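PDB 2C0R: phosphoserine aminotransferase, which catalyses the reversible, pyridoxal phosphate-dependent transaminations that form phosphoserine for serine and phosphohydroxythreonine for pyridoxine biosynthesis, with glutamate as amino donor. Local coordinates for residues A[304-307]-A[308-311]; A[353-356]-A[357-361]; A[124-127]-A[128-132]; A[294-297]-A[298-301]. The protein carries 1 engineered substitution. All coordinates share one frame; numbering follows the deposited sequence.

Contact 1 of 4, residues A[304-307]-A[308-311]; sequences LASE and ELEK
L304 and E310 run antiparallel alongside each other, joined by a polar bond at one end and by carbon contact along the flank. The carboxylate oxygen E310 OE2 receives the backbone N-H of L304 at 3.0 Å, using the anti lone pair, which faces away from OE1. Beside it, E310 CG lies 3.9 Å from L304 CB. CG of E310 stands next to its own backbone N (chi1 -66°) and the chain runs extended beyond it, which carries the carboxylate back past the S306 carbonyl toward the preceding loop. L309 meets L304 differently: it lies nearly perpendicular to it, with L304 CD2 3.9 Å from L309 CB. L309 CD1 reaches the methyl group A305 CB, also at 3.9 Å. S306 is the N-cap of helix 307-319. Its OG, held between the backbone N and carbonyl carbon (chi1 70°), accepts the N-H of L309 at 2.9 Å, so an amide of the first turn gains a side-chain partner. The turn itself closes through E310 N to S306 O at 3.0 Å and K311 N to E307 O at 2.9 Å. E310 is buried in this first turn, where the helix dipole would probably favour its negative charge. Its other oxygen, OE1, has a weak bond from G333 N, while L304 and E310 both touch L334 of strand 334-337. E307 crosses E310 obliquely, their carboxylate planes 42° apart, and E307 CG comes to 4.0 Å from E310 OE1.

Contact 2 of 4, residues A[353-356]-A[357-361]; sequences FMEH and FKRSR
The R359 guanidinium lies flat against E355, whose CG sits 3.3 Å above its plane and over its centre, while a water at the guanidinium edge accepts from R359 NH2. The E355 carboxylate stands nearly upright on this group, the two planes 83° apart. E355 OE1 therefore approaches R359 NH1 at 3.3 Å from well outside the guanidinium plane, as a pairing of charges to which no N-H is directed. Round the H356 ring, S360 OG lies over one face, toward the rim. R361 turns the edge of its guanidinium to H356 NE2 and to S360 OG, and the latter accepts from R361 NH1 at 2.8 Å, almost in plane. Over one face of the same guanidinium lies F357 CE1, 3.3 Å above the plane and toward the rim. One face of the F357 ring carries R361 CD, 3.7 Å above its centre. F357 and F353 run side by side in the same direction with rings oblique to each other, F353 CZ 4.1 Å from F357 CD1.

E355 also binds K358, making a salt-bridge network one helical turn long: K358 NZ donates to E355 OE2 at 2.7 Å from 36° out of the carboxylate plane. The E355 chain, bent at chi2 (74°), places its two oxygens toward different cations. Near the helix end S360 OG donates to H356 O at 2.8 Å. S360 N binds the same carbonyl oxygen from the opposite face of its plane.

This last part of helix 344-361 packs through F353 and F357 on helix 307-319, where both rings meet F313 edge-to-face. M354 reaches A278 and I279 at the end of helix 260-280.

Contact 3 of 4, residues A[124-127]-A[128-132]; sequences EASN and YMTLP
Y128 lays its ring over the backbone and side chain of E124, four residues earlier. The positive phi of Y128 brings its CB to 3.0 Å from N127 O. CG stands beside the backbone N, anti to the carbonyl carbon (chi1 -57°), and this sends the ring back over the preceding 3-10 segment. On the E124 side of the ring, Y128 CE2 comes to 3.5 Å from E124 CA. That CA lies over one face, 26° off the ring normal, and makes a CH-pi contact. CZ then passes E124 CG, and the phenol oxygen Y128 OH ends 3.1 Å from E124 CG. The two side chains run alongside, pointing the same way, with the E124 carboxylate plane only 5° from that of the ring.

A type I' beta turn from S126 to M129, in which N127 and Y128 both have positive phi, accompanies the fold-back. It closes with M129 N to S126 O at 3.0 Å, the donor standing above the carbonyl plane. S126 OG reinforces it by accepting T130 N at 3.0 Å, and OG is also hydrogen-bonded to S123 O, just before the segment. A serine in place of Y128 would probably leave the E124 CA and CG without the ring that covers them and set the glutamate chain free to turn. Across the turn, the M129 chain, bent at chi3, brings M129 CE to 3.3 Å from N127 CB. The loop follows strand 117-122, at the edge of the seven-stranded sheet, and is tied to D291 by T130 OG1 and by the backbone of M129.

Contact 4 of 4, residues A[294-297]-A[298-301]; sequences SRSD and MNIT
S296 OG accepts two successive backbone N-H groups, the first from M298 N at 2.9 Å. The second bond, from N299 N to S296 OG, is 3.0 Å long and nearly straight. The hydroxyl lies anti to its backbone N (chi1 175°), which turns it toward the backbone amides of M298 and N299. OG is also hydrogen-bonded to N151 OD1, so three bonds grip this buried oxygen. N299 OD1 holds the other end of the same amide through N151 ND2, while N299 ND2 bonds S337 OG and Y339 OH. A valine in place of S296 would probably leave two buried N-H groups without their acceptor and N151 OD1 without its bond to the serine hydroxyl.

Further out, D297 OD2 forms a salt bridge with R269 NE of helix 260-280, and S296 O bonds Y276 OH of the same helix. S296 CB rests 3.4 Å from N299 O. I300 CG1 lies 3.8 Å from S296 O. The M298 chain, bent at chi2 and chi3, curls back until M298 CE is 3.5 Å from D297 O.

The bond from M298 N to S296 OG defines an ST turn, here leading into strand 299-303, the middle strand of the three-stranded antiparallel sheet. With N151 lining the pyridoxal phosphate pocket and the N299 side chain touching the cofactor-binding T153, this turn is consistent with part of a second shell round the cofactor pocket.

In the fold
Along the chain the order is contact 3, contact 4, contact 1, contact 2. Contacts 3 and 4, with centres 14 Å apart, meet through a probable hydrogen bond from L131 N to S294 OG (2.8 Å), joining the loop after strand 117-122 of the seven-stranded sheet to the segment leading into strand 299-303 of the three-stranded antiparallel sheet. That strand then runs from contact 4 to contact 1, centres 20 Å apart, where helix 307-319 starts. Contact 2, on helix 344-361, packs on contact 1 through L304 CD2 and F357 CE2 (3.8 Å). The series thus passes from the probable second shell of the cofactor at contact 4 to peripheral helix packing, away from the annotated sites, at contacts 1 and 2.

Contact 1 of 4, residues A[304-307]-A[308-311]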
loop_
_atom_site.group_PDB
_atom_site.type_symbol
_atom_site.label_atom_id
_atom_site.label_comp_id
_atom_site.label_asym_id
_atom_site.label_seq_id
_atom_site.Cartn_x
_atom_site.Cartn_y
_atom_site.Cartn_z
ATOM N N LEU A 304 13.858 17.568 -28.282
ATOM C CA LEU A 304 14.310 18.756 -29.020
ATOM C C LEU A 304 15.726 18.486 -29.523
ATOM O O LEU A 304 16.205 17.374 -29.391
ATOM C CB LEU A 304 14.280 19.979 -28.123
ATOM C CG LEU A 304 12.891 20.552 -27.823
ATOM C CD1 LEU A 304 12.031 19.604 -27.020
ATOM C CD2 LEU A 304 13.113 21.856 -27.058
ATOM N N ALA A 305 16.390 19.482 -30.096
ATOM C CA ALA A 305 17.643 19.273 -30.826
ATOM C C ALA A 305 18.783 18.985 -29.869
ATOM O O ALA A 305 19.791 18.379 -30.259
ATOM C CB ALA A 305 17.965 20.497 -31.655
ATOM N N SER A 306 18.624 19.423 -28.629
ATOM C CA SER A 306 19.712 19.220 -27.675
ATOM C C SER A 306 19.180 19.058 -26.263
ATOM O O SER A 306 18.063 19.476 -25.955
ATOM C CB SER A 306 20.674 20.415 -27.668
ATOM O OG SER A 306 20.029 21.527 -27.079
ATOM N N GLU A 307 20.034 18.468 -25.429
ATOM C CA GLU A 307 19.612 18.338 -24.050
ATOM C C GLU A 307 19.481 19.689 -23.364
ATOM O O GLU A 307 18.678 19.851 -22.438
ATOM C CB GLU A 307 20.648 17.497 -23.311
ATOM C CG GLU A 307 20.183 16.066 -23.106
ATOM C CD GLU A 307 21.093 15.336 -22.134
ATOM O OE1 GLU A 307 21.981 14.613 -22.630
ATOM O OE2 GLU A 307 20.903 15.498 -20.911
ATOM N N GLU A 308 20.307 20.613 -23.845
ATOM C CA GLU A 308 20.302 21.969 -23.284
ATOM C C GLU A 308 18.956 22.602 -23.614
ATOM O O GLU A 308 18.329 23.240 -22.768
ATOM C CB GLU A 308 21.517 22.738 -23.801
ATOM C CG GLU A 308 22.827 21.979 -23.673
ATOM C CD GLU A 308 23.137 20.949 -24.745
ATOM O OE1 GLU A 308 22.590 19.818 -24.719
ATOM O OE2 GLU A 308 23.930 21.213 -25.670
ATOM N N LEU A 309 18.451 22.407 -24.842
ATOM C CA LEU A 309 17.152 22.976 -25.181
ATOM C C LEU A 309 16.025 22.347 -24.374
ATOM O O LEU A 309 15.088 23.061 -23.982
ATOM C CB LEU A 309 16.880 22.764 -26.677
ATOM C CG LEU A 309 17.342 23.844 -27.671
ATOM C CD1 LEU A 309 17.152 23.323 -29.080
ATOM C CD2 LEU A 309 16.587 25.147 -27.410
ATOM N N GLU A 310 16.157 21.033 -24.166
ATOM C CA GLU A 310 15.159 20.323 -23.391
ATOM C C GLU A 310 15.130 20.838 -21.957
ATOM O O GLU A 310 14.063 21.060 -21.422
ATOM C CB GLU A 310 15.462 18.802 -23.373
ATOM C CG GLU A 310 15.285 18.294 -24.809
ATOM C CD GLU A 310 15.650 16.832 -24.971
ATOM O OE1 GLU A 310 16.294 16.196 -24.104
ATOM O OE2 GLU A 310 15.274 16.272 -25.996
ATOM N N LYS A 311 16.304 21.050 -21.346
ATOM C CA LYS A 311 16.305 21.640 -20.013
ATOM C C LYS A 311 15.621 23.004 -20.015
ATOM O O LYS A 311 14.869 23.373 -19.102
ATOM C CB LYS A 311 17.761 21.753 -19.553
ATOM C CG LYS A 311 18.081 23.044 -18.844
ATOM C CD LYS A 311 18.714 24.115 -19.746
ATOM C CE LYS A 311 18.583 25.451 -19.004
ATOM N NZ LYS A 311 17.307 25.464 -18.235
#

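Contact 2 of 4, residues A[353-356]-A[357-361]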
loop_
_atom_site.group_PDB
_atom_site.type_symbol
_atom_site.label_atom_id
_atom_site.label_comp_id
_atom_site.label_asym_id
_atom_site.label_seq_id
_atom_site.Cartn_x
_atom_site.Cartn_y
_atom_site.Cartn_z
ATOM N N PHE A 353 2.021 26.437 -25.302
ATOM C CA PHE A 353 3.380 26.619 -24.801
ATOM C C PHE A 353 4.417 26.105 -25.793
ATOM O O PHE A 353 5.425 26.753 -26.040
ATOM C CB PHE A 353 3.528 25.930 -23.441
ATOM C CG PHE A 353 4.987 25.984 -22.981
ATOM C CD1 PHE A 353 5.462 27.170 -22.428
ATOM C CD2 PHE A 353 5.844 24.893 -23.100
ATOM C CE1 PHE A 353 6.783 27.268 -22.030
ATOM C CE2 PHE A 353 7.172 24.997 -22.704
ATOM C CZ PHE A 353 7.635 26.177 -22.151
ATOM N N MET A 354 4.142 24.934 -26.353
ATOM C CA MET A 354 5.072 24.375 -27.321
ATOM C C MET A 354 5.203 25.255 -28.549
ATOM O O MET A 354 6.292 25.371 -29.109
ATOM C CB MET A 354 4.586 22.968 -27.754
ATOM C CG MET A 354 4.886 21.931 -26.679
ATOM S SD MET A 354 4.064 20.363 -27.068
ATOM C CE MET A 354 5.060 19.801 -28.463
ATOM N N GLU A 355 4.108 25.885 -28.984
ATOM C CA GLU A 355 4.182 26.788 -30.139
ATOM C C GLU A 355 5.026 28.009 -29.813
ATOM O O GLU A 355 5.882 28.404 -30.594
ATOM C CB GLU A 355 2.757 27.191 -30.529
ATOM C CG GLU A 355 2.792 28.180 -31.683
ATOM C CD GLU A 355 3.140 27.614 -33.040
ATOM O OE1 GLU A 355 3.425 28.425 -33.932
ATOM O OE2 GLU A 355 3.137 26.371 -33.240
ATOM N N HIS A 356 4.811 28.627 -28.656
ATOM C CA HIS A 356 5.627 29.745 -28.200
ATOM C C HIS A 356 7.112 29.384 -28.098
ATOM O O HIS A 356 7.995 30.155 -28.536
ATOM C CB HIS A 356 5.199 30.278 -26.821
ATOM C CG HIS A 356 6.181 31.252 -26.219
ATOM N ND1 HIS A 356 6.407 32.523 -26.726
ATOM C CD2 HIS A 356 7.011 31.163 -25.150
ATOM C CE1 HIS A 356 7.314 33.172 -26.032
ATOM N NE2 HIS A 356 7.696 32.359 -25.053
ATOM N N PHE A 357 7.408 28.246 -27.494
ATOM C CA PHE A 357 8.829 27.918 -27.302
ATOM C C PHE A 357 9.506 27.668 -28.630
ATOM O O PHE A 357 10.635 28.085 -28.858
ATOM C CB PHE A 357 8.904 26.712 -26.344
ATOM C CG PHE A 357 10.306 26.482 -25.825
ATOM C CD1 PHE A 357 10.721 27.074 -24.652
ATOM C CD2 PHE A 357 11.181 25.681 -26.551
ATOM C CE1 PHE A 357 12.001 26.816 -24.200
ATOM C CE2 PHE A 357 12.457 25.430 -26.091
ATOM C CZ PHE A 357 12.884 26.046 -24.927
ATOM N N LYS A 358 8.797 27.006 -29.534
ATOM C CA LYS A 358 9.339 26.816 -30.893
ATOM C C LYS A 358 9.640 28.075 -31.646
ATOM O O LYS A 358 10.679 28.244 -32.286
ATOM C CB LYS A 358 8.266 25.981 -31.630
ATOM C CG LYS A 358 8.565 25.787 -33.124
ATOM C CD LYS A 358 7.424 24.949 -33.703
ATOM C CE LYS A 358 6.140 25.739 -33.886
ATOM N NZ LYS A 358 5.074 24.849 -34.435
ATOM N N ARG A 359 8.650 28.988 -31.582
ATOM C CA ARG A 359 8.822 30.270 -32.240
ATOM C C ARG A 359 9.975 31.091 -31.672
ATOM O O ARG A 359 10.593 31.828 -32.464
ATOM C CB ARG A 359 7.513 31.095 -32.143
ATOM C CG ARG A 359 6.359 30.578 -32.974
ATOM C CD ARG A 359 5.196 31.540 -33.029
ATOM N NE ARG A 359 4.355 31.585 -31.840
ATOM C CZ ARG A 359 3.031 31.506 -31.858
ATOM N NH1 ARG A 359 2.395 31.374 -33.018
ATOM N NH2 ARG A 359 2.366 31.562 -30.714
ATOM N N SER A 360 10.215 31.061 -30.367
ATOM C CA SER A 360 11.253 31.876 -29.739
ATOM C C SER A 360 12.603 31.181 -29.712
ATOM O O SER A 360 13.671 31.813 -29.672
ATOM C CB SER A 360 10.761 32.284 -28.332
ATOM O OG SER A 360 10.446 31.139 -27.554
ATOM N N ARG A 361 12.634 29.850 -29.772
ATOM C CA ARG A 361 13.933 29.180 -29.603
ATOM C C ARG A 361 14.385 28.477 -30.875
ATOM O O ARG A 361 15.473 27.900 -30.949
ATOM C CB ARG A 361 13.924 28.161 -28.450
ATOM C CG ARG A 361 14.304 28.806 -27.115
ATOM C CD ARG A 361 13.089 29.572 -26.549
ATOM N NE ARG A 361 13.269 29.772 -25.125
ATOM C CZ ARG A 361 12.402 30.394 -24.324
ATOM N NH1 ARG A 361 11.277 30.893 -24.839
ATOM N NH2 ARG A 361 12.733 30.474 -23.042
HETATM O O HOH W 1 3.622 32.402 -28.622
#

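Contact 3 of 4, residues A[124-127]-A[128-132]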
loop_
_atom_site.group_PDB
_atom_site.type_symbol
_atom_site.label_atom_id
_atom_site.label_comp_id
_atom_site.label_asym_id
_atom_site.label_seq_id
_atom_site.Cartn_x
_atom_site.Cartn_y
_atom_site.Cartn_z
ATOM N N GLU A 124 14.233 -4.166 -28.966
ATOM C CA GLU A 124 15.511 -3.601 -28.576
ATOM C C GLU A 124 16.352 -3.093 -29.737
ATOM O O GLU A 124 17.010 -2.043 -29.657
ATOM C CB GLU A 124 16.291 -4.692 -27.818
ATOM C CG GLU A 124 17.370 -4.077 -26.934
ATOM C CD GLU A 124 18.294 -5.128 -26.354
ATOM O OE1 GLU A 124 17.965 -6.337 -26.418
ATOM O OE2 GLU A 124 19.367 -4.750 -25.819
ATOM N N ALA A 125 16.346 -3.879 -30.829
ATOM C CA ALA A 125 17.180 -3.513 -31.974
ATOM C C ALA A 125 16.767 -2.153 -32.536
ATOM O O ALA A 125 17.574 -1.436 -33.157
ATOM C CB ALA A 125 17.107 -4.600 -33.028
ATOM N N SER A 126 15.504 -1.778 -32.291
ATOM C CA SER A 126 15.049 -0.470 -32.754
ATOM C C SER A 126 15.162 0.575 -31.645
ATOM O O SER A 126 14.487 1.610 -31.775
ATOM C CB SER A 126 13.607 -0.538 -33.225
ATOM O OG SER A 126 12.706 -0.729 -32.128
ATOM N N ASN A 127 15.963 0.318 -30.624
ATOM C CA ASN A 127 15.969 1.191 -29.453
ATOM C C ASN A 127 14.548 1.362 -28.913
ATOM O O ASN A 127 14.188 2.403 -28.349
ATOM C CB ASN A 127 16.641 2.502 -29.817
ATOM C CG ASN A 127 17.035 3.373 -28.648
ATOM O OD1 ASN A 127 16.946 4.628 -28.699
ATOM N ND2 ASN A 127 17.482 2.698 -27.585
ATOM N N TYR A 128 13.732 0.315 -29.027
ATOM C CA TYR A 128 12.358 0.250 -28.524
ATOM C C TYR A 128 11.439 1.249 -29.199
ATOM O O TYR A 128 10.342 1.567 -28.743
ATOM C CB TYR A 128 12.303 0.455 -27.002
ATOM C CG TYR A 128 13.170 -0.587 -26.315
ATOM C CD1 TYR A 128 14.328 -0.239 -25.639
ATOM C CD2 TYR A 128 12.854 -1.940 -26.360
ATOM C CE1 TYR A 128 15.123 -1.185 -25.018
ATOM C CE2 TYR A 128 13.636 -2.897 -25.733
ATOM C CZ TYR A 128 14.772 -2.516 -25.064
ATOM O OH TYR A 128 15.576 -3.443 -24.439
ATOM N N MET A 129 11.833 1.778 -30.350
ATOM C CA MET A 129 10.968 2.708 -31.061
ATOM C C MET A 129 9.938 2.033 -31.940
ATOM O O MET A 129 8.970 2.696 -32.294
ATOM C CB MET A 129 11.842 3.613 -31.934
ATOM C CG MET A 129 12.325 4.844 -31.238
ATOM S SD MET A 129 13.594 5.708 -32.287
ATOM C CE MET A 129 14.770 4.793 -31.243
ATOM N N THR A 130 10.137 0.764 -32.310
ATOM C CA THR A 130 9.196 0.085 -33.177
ATOM C C THR A 130 8.646 -1.136 -32.443
ATOM O O THR A 130 9.401 -2.093 -32.273
ATOM C CB THR A 130 9.891 -0.392 -34.471
ATOM O OG1 THR A 130 10.485 0.760 -35.075
ATOM C CG2 THR A 130 8.897 -1.011 -35.452
ATOM N N LEU A 131 7.387 -1.101 -32.034
ATOM C CA LEU A 131 6.907 -2.274 -31.302
ATOM C C LEU A 131 6.981 -3.512 -32.181
ATOM O O LEU A 131 6.849 -3.443 -33.402
ATOM C CB LEU A 131 5.455 -2.066 -30.899
ATOM C CG LEU A 131 5.270 -1.071 -29.760
ATOM C CD1 LEU A 131 3.836 -0.564 -29.717
ATOM C CD2 LEU A 131 5.723 -1.741 -28.477
ATOM N N PRO A 132 7.166 -4.653 -31.576
ATOM C CA PRO A 132 7.094 -5.899 -32.329
ATOM C C PRO A 132 5.680 -6.039 -32.860
ATOM O O PRO A 132 4.691 -5.788 -32.189
ATOM C CB PRO A 132 7.363 -6.990 -31.323
ATOM C CG PRO A 132 7.492 -6.335 -30.001
ATOM C CD PRO A 132 7.420 -4.843 -30.132
#

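Contact 4 of 4, residues A[294-297]-A[298-301]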
loop_
_atom_site.group_PDB
_atom_site.type_symbol
_atom_site.label_atom_id
_atom_site.label_comp_id
_atom_site.label_asym_id
_atom_site.label_seq_id
_atom_site.Cartn_x
_atom_site.Cartn_y
_atom_site.Cartn_z
ATOM N N SER A 294 3.681 3.135 -33.285
ATOM C CA SER A 294 3.847 2.596 -31.924
ATOM C C SER A 294 3.405 3.626 -30.883
ATOM O O SER A 294 3.489 3.370 -29.720
ATOM C CB SER A 294 5.310 2.202 -31.668
ATOM O OG SER A 294 5.586 1.050 -32.458
ATOM N N ARG A 295 2.915 4.782 -31.309
ATOM C CA ARG A 295 2.660 5.872 -30.389
ATOM C C ARG A 295 1.639 5.547 -29.308
ATOM O O ARG A 295 0.552 5.073 -29.573
ATOM C CB ARG A 295 2.119 7.070 -31.192
ATOM C CG ARG A 295 3.262 7.839 -31.839
ATOM C CD ARG A 295 2.734 8.923 -32.783
ATOM N NE ARG A 295 3.898 9.736 -33.190
ATOM C CZ ARG A 295 3.767 10.800 -33.990
ATOM N NH1 ARG A 295 2.551 11.108 -34.444
ATOM N NH2 ARG A 295 4.854 11.498 -34.305
ATOM N N SER A 296 2.020 5.945 -28.089
ATOM C CA SER A 296 1.083 5.878 -26.975
ATOM C C SER A 296 0.149 7.067 -26.920
ATOM O O SER A 296 0.543 8.196 -27.185
ATOM C CB SER A 296 1.917 5.844 -25.696
ATOM O OG SER A 296 1.086 5.903 -24.541
ATOM N N ASP A 297 -1.085 6.792 -26.525
ATOM C CA ASP A 297 -2.049 7.844 -26.235
ATOM C C ASP A 297 -2.012 8.199 -24.753
ATOM O O ASP A 297 -2.809 9.053 -24.379
ATOM C CB ASP A 297 -3.481 7.482 -26.595
ATOM C CG ASP A 297 -3.784 7.787 -28.064
ATOM O OD1 ASP A 297 -2.883 8.206 -28.823
ATOM O OD2 ASP A 297 -4.939 7.591 -28.471
ATOM N N MET A 298 -1.156 7.597 -23.966
ATOM C CA MET A 298 -1.064 7.878 -22.538
ATOM C C MET A 298 0.211 8.639 -22.194
ATOM O O MET A 298 0.200 9.447 -21.280
ATOM C CB MET A 298 -1.065 6.564 -21.723
ATOM C CG MET A 298 -2.396 5.804 -21.844
ATOM S SD MET A 298 -3.645 6.444 -20.718
ATOM C CE MET A 298 -4.588 7.533 -21.793
ATOM N N ASN A 299 1.326 8.312 -22.841
ATOM C CA ASN A 299 2.605 8.969 -22.543
ATOM C C ASN A 299 3.242 9.353 -23.882
ATOM O O ASN A 299 3.699 8.475 -24.597
ATOM C CB ASN A 299 3.585 8.097 -21.720
ATOM C CG ASN A 299 2.920 7.489 -20.497
ATOM O OD1 ASN A 299 2.393 6.379 -20.546
ATOM N ND2 ASN A 299 2.974 8.235 -19.394
ATOM N N ILE A 300 3.223 10.652 -24.157
ATOM C CA ILE A 300 3.775 11.124 -25.424
ATOM C C ILE A 300 5.176 11.620 -25.218
ATOM O O ILE A 300 5.433 12.561 -24.480
ATOM C CB ILE A 300 2.886 12.236 -25.962
ATOM C CG1 ILE A 300 1.472 11.715 -26.208
ATOM C CG2 ILE A 300 3.539 12.871 -27.175
ATOM C CD1 ILE A 300 0.556 12.736 -26.862
ATOM N N THR A 301 6.101 10.948 -25.897
ATOM C CA THR A 301 7.508 11.295 -25.673
ATOM C C THR A 301 8.042 11.992 -26.900
ATOM O O THR A 301 7.699 11.692 -28.047
ATOM C CB THR A 301 8.306 10.035 -25.335
ATOM O OG1 THR A 301 8.019 9.064 -26.367
ATOM C CG2 THR A 301 7.836 9.457 -23.989
#